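Long-range contact in secreted protein ASP-2 (Necator americanus, PDB 1U53), which is a secreted pathogenesis-related-1 (CAP superfamily) protein of a human hookworm, studied as a vaccine antigen, whose molecular function is not established: residues A16-L27 against A98-F109. Numbering follows the deposited sequence.
Unlike the reference sequence in segment 16-27: Met23 (reference Leu).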
ATOM      1  N   ALA A  16     -13.688   5.576   4.316  1.00 14.03           N
ATOM      2  CA  ALA A  16     -12.853   4.699   3.496  1.00 13.53           C
ATOM      3  C   ALA A  16     -11.451   5.245   3.382  1.00 12.14           C
ATOM      4  O   ALA A  16     -10.445   4.486   3.333  1.00 13.81           O
ATOM      5  CB  ALA A  16     -13.482   4.525   2.073  1.00 13.42           C
ATOM      6  N   ARG A  17     -11.336   6.571   3.293  1.00 12.62           N
ATOM      7  CA  ARG A  17     -10.015   7.173   3.202  1.00 11.94           C
ATOM      8  C   ARG A  17      -9.285   6.875   4.494  1.00 12.91           C
ATOM      9  O   ARG A  17      -8.108   6.510   4.469  1.00 11.98           O
ATOM     10  CB  ARG A  17     -10.127   8.688   3.056  1.00 13.40           C
ATOM     11  CG  ARG A  17     -10.806   9.139   1.801  1.00 13.67           C
ATOM     12  CD  ARG A  17     -10.768  10.690   1.718  1.00 15.66           C
ATOM     13  NE  ARG A  17     -11.236  11.109   0.395  1.00 14.25           N
ATOM     14  CZ  ARG A  17     -12.344  11.792   0.170  1.00 14.75           C
ATOM     15  NH1 ARG A  17     -13.060  12.251   1.192  1.00 15.75           N
ATOM     16  NH2 ARG A  17     -12.695  12.119  -1.060  1.00 12.84           N
ATOM     17  N   GLN A  18      -9.957   7.033   5.638  1.00 11.99           N
ATOM     18  CA  GLN A  18      -9.320   6.753   6.916  1.00 15.22           C
ATOM     19  C   GLN A  18      -8.923   5.304   7.013  1.00 13.40           C
ATOM     20  O   GLN A  18      -7.838   4.993   7.490  1.00 12.21           O
ATOM     21  CB  GLN A  18     -10.260   7.124   8.069  1.00 15.67           C
ATOM     22  CG  GLN A  18     -10.429   8.645   8.155  1.00 21.10           C
ATOM     23  CD  GLN A  18     -11.333   9.093   9.306  1.00 22.10           C
ATOM     24  OE1 GLN A  18     -12.109   8.308   9.855  1.00 27.74           O
ATOM     25  NE2 GLN A  18     -11.229  10.362   9.669  1.00 26.04           N
ATOM     26  N   LYS A  19      -9.782   4.410   6.524  1.00 13.05           N
ATOM     27  CA  LYS A  19      -9.467   2.981   6.619  1.00 12.74           C
ATOM     28  C   LYS A  19      -8.228   2.662   5.819  1.00 12.57           C
ATOM     29  O   LYS A  19      -7.320   1.976   6.291  1.00 13.22           O
ATOM     30  CB  LYS A  19     -10.671   2.143   6.167  1.00 13.65           C
ATOM     31  CG  LYS A  19     -10.508   0.641   6.329  1.00 16.48           C
ATOM     32  CD  LYS A  19     -10.362   0.298   7.806  1.00 18.95           C
ATOM     33  CE  LYS A  19     -10.334  -1.170   8.060  1.00 22.12           C
ATOM     34  NZ  LYS A  19      -9.982  -1.383   9.512  1.00 21.07           N
ATOM     35  N   PHE A  20      -8.157   3.204   4.611  1.00 10.47           N
ATOM     36  CA  PHE A  20      -6.970   2.933   3.775  1.00  9.98           C
ATOM     37  C   PHE A  20      -5.695   3.420   4.451  1.00 10.68           C
ATOM     38  O   PHE A  20      -4.731   2.692   4.563  1.00 10.72           O
ATOM     39  CB  PHE A  20      -7.081   3.633   2.405  1.00  9.80           C
ATOM     40  CG  PHE A  20      -7.799   2.824   1.367  1.00 11.38           C
ATOM     41  CD1 PHE A  20      -7.335   1.557   0.993  1.00 11.27           C
ATOM     42  CD2 PHE A  20      -8.949   3.306   0.772  1.00 12.78           C
ATOM     43  CE1 PHE A  20      -8.043   0.787  -0.011  1.00 14.60           C
ATOM     44  CE2 PHE A  20      -9.629   2.552  -0.233  1.00 15.90           C
ATOM     45  CZ  PHE A  20      -9.166   1.306  -0.594  1.00 14.60           C
ATOM     46  N   LEU A  21      -5.698   4.672   4.932  1.00 10.34           N
ATOM     47  CA  LEU A  21      -4.487   5.211   5.514  1.00 10.92           C
ATOM     48  C   LEU A  21      -4.119   4.473   6.827  1.00 11.10           C
ATOM     49  O   LEU A  21      -2.958   4.075   7.036  1.00 12.67           O
ATOM     50  CB  LEU A  21      -4.664   6.714   5.805  1.00 13.43           C
ATOM     51  CG  LEU A  21      -3.376   7.357   6.298  1.00 14.36           C
ATOM     52  CD1 LEU A  21      -2.244   7.380   5.210  1.00 15.21           C
ATOM     53  CD2 LEU A  21      -3.648   8.744   6.819  1.00 16.52           C
ATOM     54  N   GLU A  22      -5.098   4.264   7.705  1.00 12.52           N
ATOM     55  CA  GLU A  22      -4.774   3.578   8.984  1.00 13.60           C
ATOM     56  C   GLU A  22      -4.270   2.152   8.791  1.00 12.57           C
ATOM     57  O   GLU A  22      -3.287   1.752   9.449  1.00 12.98           O
ATOM     58  CB  GLU A  22      -6.014   3.580   9.876  1.00 16.39           C
ATOM     59  CG  GLU A  22      -6.295   5.013  10.290  1.00 20.96           C
ATOM     60  CD  GLU A  22      -7.569   5.169  11.040  1.00 27.35           C
ATOM     61  OE1 GLU A  22      -8.160   4.126  11.398  1.00 29.36           O
ATOM     62  OE2 GLU A  22      -7.970   6.348  11.248  1.00 30.43           O
ATOM     63  N   MET A  23      -4.923   1.404   7.900  1.00 11.81           N
ATOM     64  CA  MET A  23      -4.512   0.039   7.566  1.00 13.33           C
ATOM     65  C   MET A  23      -3.123   0.049   6.980  1.00 13.52           C
ATOM     66  O   MET A  23      -2.286  -0.771   7.315  1.00 11.70           O
ATOM     67  CB  MET A  23      -5.413  -0.590   6.508  1.00 16.17           C
ATOM     68  CG  MET A  23      -6.762  -0.798   6.910  1.00 21.79           C
ATOM     69  SD  MET A  23      -7.238  -2.515   7.138  1.00 25.42           S
ATOM     70  CE  MET A  23      -6.172  -3.687   6.463  1.00 20.11           C
ATOM     71  N   HIS A  24      -2.851   0.983   6.064  1.00 11.17           N
ATOM     72  CA  HIS A  24      -1.474   0.995   5.534  1.00 10.19           C
ATOM     73  C   HIS A  24      -0.431   1.269   6.594  1.00 10.70           C
ATOM     74  O   HIS A  24       0.613   0.588   6.664  1.00 11.51           O
ATOM     75  CB  HIS A  24      -1.319   1.987   4.380  1.00  9.92           C
ATOM     76  CG  HIS A  24      -1.753   1.431   3.048  1.00  9.05           C
ATOM     77  ND1 HIS A  24      -3.072   1.240   2.690  1.00 10.32           N
ATOM     78  CD2 HIS A  24      -1.013   1.059   1.974  1.00  8.92           C
ATOM     79  CE1 HIS A  24      -3.125   0.740   1.462  1.00 10.12           C
ATOM     80  NE2 HIS A  24      -1.881   0.623   1.009  1.00  8.65           N
ATOM     81  N   ASN A  25      -0.679   2.280   7.438  1.00 10.68           N
ATOM     82  CA  ASN A  25       0.333   2.594   8.468  1.00 10.95           C
ATOM     83  C   ASN A  25       0.437   1.524   9.538  1.00 11.45           C
ATOM     84  O   ASN A  25       1.541   1.211  10.006  1.00 11.49           O
ATOM     85  CB  ASN A  25       0.096   3.950   9.078  1.00 12.94           C
ATOM     86  CG  ASN A  25       0.581   5.043   8.178  1.00 13.89           C
ATOM     87  OD1 ASN A  25       1.590   4.875   7.513  1.00 13.41           O
ATOM     88  ND2 ASN A  25      -0.160   6.153   8.116  1.00 14.61           N
ATOM     89  N   SER A  26      -0.696   0.925   9.873  1.00 11.99           N
ATOM     90  CA  SER A  26      -0.711  -0.188  10.826  1.00 11.71           C
ATOM     91  C   SER A  26       0.161  -1.356  10.340  1.00 11.88           C
ATOM     92  O   SER A  26       0.930  -1.921  11.082  1.00 13.69           O
ATOM     93  CB  SER A  26      -2.142  -0.711  10.944  1.00 14.89           C
ATOM     94  OG  SER A  26      -2.222  -1.863  11.782  1.00 21.13           O
ATOM     95  N   LEU A  27      -0.034  -1.750   9.098  1.00 10.77           N
ATOM     96  CA  LEU A  27       0.652  -2.904   8.555  1.00  9.18           C
ATOM     97  C   LEU A  27       2.118  -2.575   8.298  1.00  9.96           C
ATOM     98  O   LEU A  27       2.992  -3.433   8.558  1.00 11.77           O
ATOM     99  CB  LEU A  27      -0.074  -3.346   7.272  1.00 11.01           C
ATOM    100  CG  LEU A  27      -1.469  -3.923   7.530  1.00 10.71           C
ATOM    101  CD1 LEU A  27      -2.285  -4.075   6.246  1.00 12.86           C
ATOM    102  CD2 LEU A  27      -1.356  -5.280   8.202  1.00 10.86           C
ATOM    103  N   ALA A  98     -15.751   1.463   2.853  1.00 11.41           N
ATOM    104  CA  ALA A  98     -14.709   1.231   3.886  1.00 10.44           C
ATOM    105  C   ALA A  98     -14.471  -0.248   4.077  1.00 12.23           C
ATOM    106  O   ALA A  98     -13.349  -0.683   4.371  1.00 14.25           O
ATOM    107  CB  ALA A  98     -15.111   1.863   5.244  1.00 11.61           C
ATOM    108  N   LYS A  99     -15.515  -1.059   3.884  1.00 11.04           N
ATOM    109  CA  LYS A  99     -15.333  -2.517   3.895  1.00 12.41           C
ATOM    110  C   LYS A  99     -14.457  -2.948   2.691  1.00 12.09           C
ATOM    111  O   LYS A  99     -13.597  -3.845   2.806  1.00 10.93           O
ATOM    112  CB  LYS A  99     -16.681  -3.277   3.872  1.00 12.32           C
ATOM    113  CG  LYS A  99     -16.485  -4.814   3.840  1.00 15.39           C
ATOM    114  CD  LYS A  99     -17.826  -5.545   3.869  1.00 17.89           C
ATOM    115  CE  LYS A  99     -17.608  -7.046   3.572  1.00 21.74           C
ATOM    116  NZ  LYS A  99     -18.886  -7.759   3.272  1.00 25.53           N
ATOM    117  N   ALA A 100     -14.695  -2.325   1.527  1.00 11.57           N
ATOM    118  CA  ALA A 100     -13.868  -2.646   0.331  1.00 10.19           C
ATOM    119  C   ALA A 100     -12.403  -2.222   0.584  1.00 10.92           C
ATOM    120  O   ALA A 100     -11.489  -2.930   0.204  1.00 11.55           O
ATOM    121  CB  ALA A 100     -14.419  -1.921  -0.872  1.00 12.35           C
ATOM    122  N   ALA A 101     -12.203  -1.106   1.267  1.00 10.57           N
ATOM    123  CA  ALA A 101     -10.842  -0.663   1.592  1.00 11.15           C
ATOM    124  C   ALA A 101     -10.139  -1.717   2.458  1.00 12.06           C
ATOM    125  O   ALA A 101      -8.950  -2.012   2.293  1.00 13.26           O
ATOM    126  CB  ALA A 101     -10.911   0.677   2.335  1.00 10.77           C
ATOM    127  N   GLU A 102     -10.885  -2.264   3.419  1.00 11.96           N
ATOM    128  CA  GLU A 102     -10.345  -3.255   4.322  1.00 11.53           C
ATOM    129  C   GLU A 102      -9.997  -4.504   3.543  1.00 11.55           C
ATOM    130  O   GLU A 102      -8.910  -5.076   3.695  1.00 12.08           O
ATOM    131  CB  GLU A 102     -11.418  -3.609   5.357  1.00 14.49           C
ATOM    132  CG  GLU A 102     -10.904  -4.543   6.439  1.00 17.77           C
ATOM    133  CD  GLU A 102     -11.975  -4.778   7.480  1.00 21.89           C
ATOM    134  OE1 GLU A 102     -13.085  -4.217   7.307  1.00 24.41           O
ATOM    135  OE2 GLU A 102     -11.700  -5.479   8.468  1.00 23.63           O
ATOM    136  N   GLN A 103     -10.901  -4.920   2.671  1.00 11.87           N
ATOM    137  CA  GLN A 103     -10.658  -6.172   1.926  1.00 13.79           C
ATOM    138  C   GLN A 103      -9.478  -6.047   0.988  1.00 12.83           C
ATOM    139  O   GLN A 103      -8.666  -6.975   0.834  1.00 14.51           O
ATOM    140  CB  GLN A 103     -11.900  -6.545   1.138  1.00 15.22           C
ATOM    141  CG  GLN A 103     -13.066  -6.907   2.011  1.00 20.04           C
ATOM    142  CD  GLN A 103     -14.075  -7.809   1.273  1.00 20.96           C
ATOM    143  OE1 GLN A 103     -14.009  -7.991   0.046  1.00 22.81           O
ATOM    144  NE2 GLN A 103     -15.026  -8.365   2.038  1.00 23.61           N
ATOM    145  N   ALA A 104      -9.375  -4.891   0.330  1.00 11.42           N
ATOM    146  CA  ALA A 104      -8.265  -4.701  -0.621  1.00  9.64           C
ATOM    147  C   ALA A 104      -6.942  -4.701   0.093  1.00  9.89           C
ATOM    148  O   ALA A 104      -5.977  -5.345  -0.322  1.00 11.38           O
ATOM    149  CB  ALA A 104      -8.432  -3.392  -1.373  1.00  9.30           C
ATOM    150  N   SER A 105      -6.905  -4.005   1.229  1.00  9.84           N
ATOM    151  CA  SER A 105      -5.647  -3.847   1.950  1.00  9.34           C
ATOM    152  C   SER A 105      -5.234  -5.202   2.487  1.00 11.27           C
ATOM    153  O   SER A 105      -4.055  -5.547   2.433  1.00 12.37           O
ATOM    154  CB  SER A 105      -5.806  -2.822   3.086  1.00  9.95           C
ATOM    155  OG  SER A 105      -6.198  -1.521   2.557  1.00 10.25           O
ATOM    156  N   LYS A 106      -6.185  -5.996   2.983  1.00 11.24           N
ATOM    157  CA  LYS A 106      -5.866  -7.367   3.441  1.00 12.52           C
ATOM    158  C   LYS A 106      -5.368  -8.254   2.301  1.00 11.62           C
ATOM    159  O   LYS A 106      -4.455  -9.045   2.501  1.00 13.09           O
ATOM    160  CB  LYS A 106      -7.091  -8.037   4.087  1.00 13.32           C
ATOM    161  CG  LYS A 106      -7.494  -7.432   5.425  1.00 16.08           C
ATOM    162  CD  LYS A 106      -8.809  -8.112   5.814  1.00 20.43           C
ATOM    163  CE  LYS A 106      -9.118  -8.053   7.262  1.00 22.24           C
ATOM    164  NZ  LYS A 106     -10.469  -8.724   7.513  1.00 24.05           N
ATOM    165  N   ALA A 107      -5.991  -8.178   1.113  1.00 11.50           N
ATOM    166  CA  ALA A 107      -5.618  -9.047  -0.020  1.00 11.45           C
ATOM    167  C   ALA A 107      -4.205  -8.733  -0.492  1.00 13.35           C
ATOM    168  O   ALA A 107      -3.434  -9.621  -0.865  1.00 14.76           O
ATOM    169  CB  ALA A 107      -6.593  -8.848  -1.192  1.00 12.90           C
ATOM    170  N   TRP A 108      -3.895  -7.442  -0.515  1.00 12.14           N
ATOM    171  CA  TRP A 108      -2.557  -7.009  -0.951  1.00 10.96           C
ATOM    172  C   TRP A 108      -1.520  -7.445   0.058  1.00 10.97           C
ATOM    173  O   TRP A 108      -0.481  -8.022  -0.292  1.00 11.76           O
ATOM    174  CB  TRP A 108      -2.497  -5.493  -1.137  1.00 11.77           C
ATOM    175  CG  TRP A 108      -3.419  -4.994  -2.256  1.00 10.64           C
ATOM    176  CD1 TRP A 108      -3.806  -5.674  -3.386  1.00  9.94           C
ATOM    177  CD2 TRP A 108      -4.023  -3.701  -2.331  1.00  9.58           C
ATOM    178  NE1 TRP A 108      -4.664  -4.883  -4.144  1.00 10.66           N
ATOM    179  CE2 TRP A 108      -4.821  -3.678  -3.499  1.00  9.39           C
ATOM    180  CE3 TRP A 108      -4.010  -2.564  -1.477  1.00 10.68           C
ATOM    181  CZ2 TRP A 108      -5.533  -2.548  -3.884  1.00  9.33           C
ATOM    182  CZ3 TRP A 108      -4.738  -1.441  -1.862  1.00 10.77           C
ATOM    183  CH2 TRP A 108      -5.518  -1.464  -3.056  1.00 10.03           C
ATOM    184  N   PHE A 109      -1.769  -7.109   1.317  1.00 10.32           N
ATOM    185  CA  PHE A 109      -0.793  -7.411   2.357  1.00 10.52           C
ATOM    186  C   PHE A 109      -0.634  -8.906   2.533  1.00 12.07           C
ATOM    187  O   PHE A 109       0.445  -9.368   2.894  1.00 12.94           O
ATOM    188  CB  PHE A 109      -1.224  -6.761   3.654  1.00 10.82           C
ATOM    189  CG  PHE A 109      -0.181  -6.881   4.727  1.00 10.50           C
ATOM    190  CD1 PHE A 109       0.878  -5.963   4.782  1.00 10.26           C
ATOM    191  CD2 PHE A 109      -0.248  -7.909   5.653  1.00 11.36           C
ATOM    192  CE1 PHE A 109       1.843  -6.073   5.772  1.00 13.22           C
ATOM    193  CE2 PHE A 109       0.743  -8.034   6.631  1.00 10.37           C
ATOM    194  CZ  PHE A 109       1.771  -7.124   6.695  1.00 10.52           C
TER
HETATM  195  O   HOH W   1      -9.822  -4.063   9.826  1.00 23.00           O
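On one side of the CAP-domain sheet, helices 14-32 and 97-109 pack together; their segments 16-27 and 98-109 run at 22° to each other and spread toward their C-terminal ends. Where they are closest, small residues suit the narrow gap: Ala16 and Ala98 bring their CB atoms to 4.4 Å, and the methyl of Ala101 sits over the centre of the Phe20 ring in a CH-pi contact, CB 3.4 Å from the ring centroid. With CG anti to the carbonyl carbon (chi1 -87°), the Phe20 ring reaches across to present that face and brings CE1 4.4 Å from Trp108 CZ3. Ser105, also compact, turns OG back onto Ala101 O (2.8 Å), a carbonyl shared with Ser105 N; satisfied within its own helix, the hydroxyl can face the apolar interface, 3.6 Å from OG to Phe20 CD1. Where the gap widens, bulkier groups fill it: Leu27 lays CD2 over the face of the Phe109 ring, 3.7 Å from its centroid. Along the outer margin a water links Lys19 NZ to Glu102 OE2, the latter bond weak. On the inner side His24 ND1-H bonds Phe20 O, and NE2 is hydrogen-bonded to Tyr163 OH; Phe20 and Trp108 rest on strand 157-164, while Leu27 and Phe109 meet Met138 of helix 133-138.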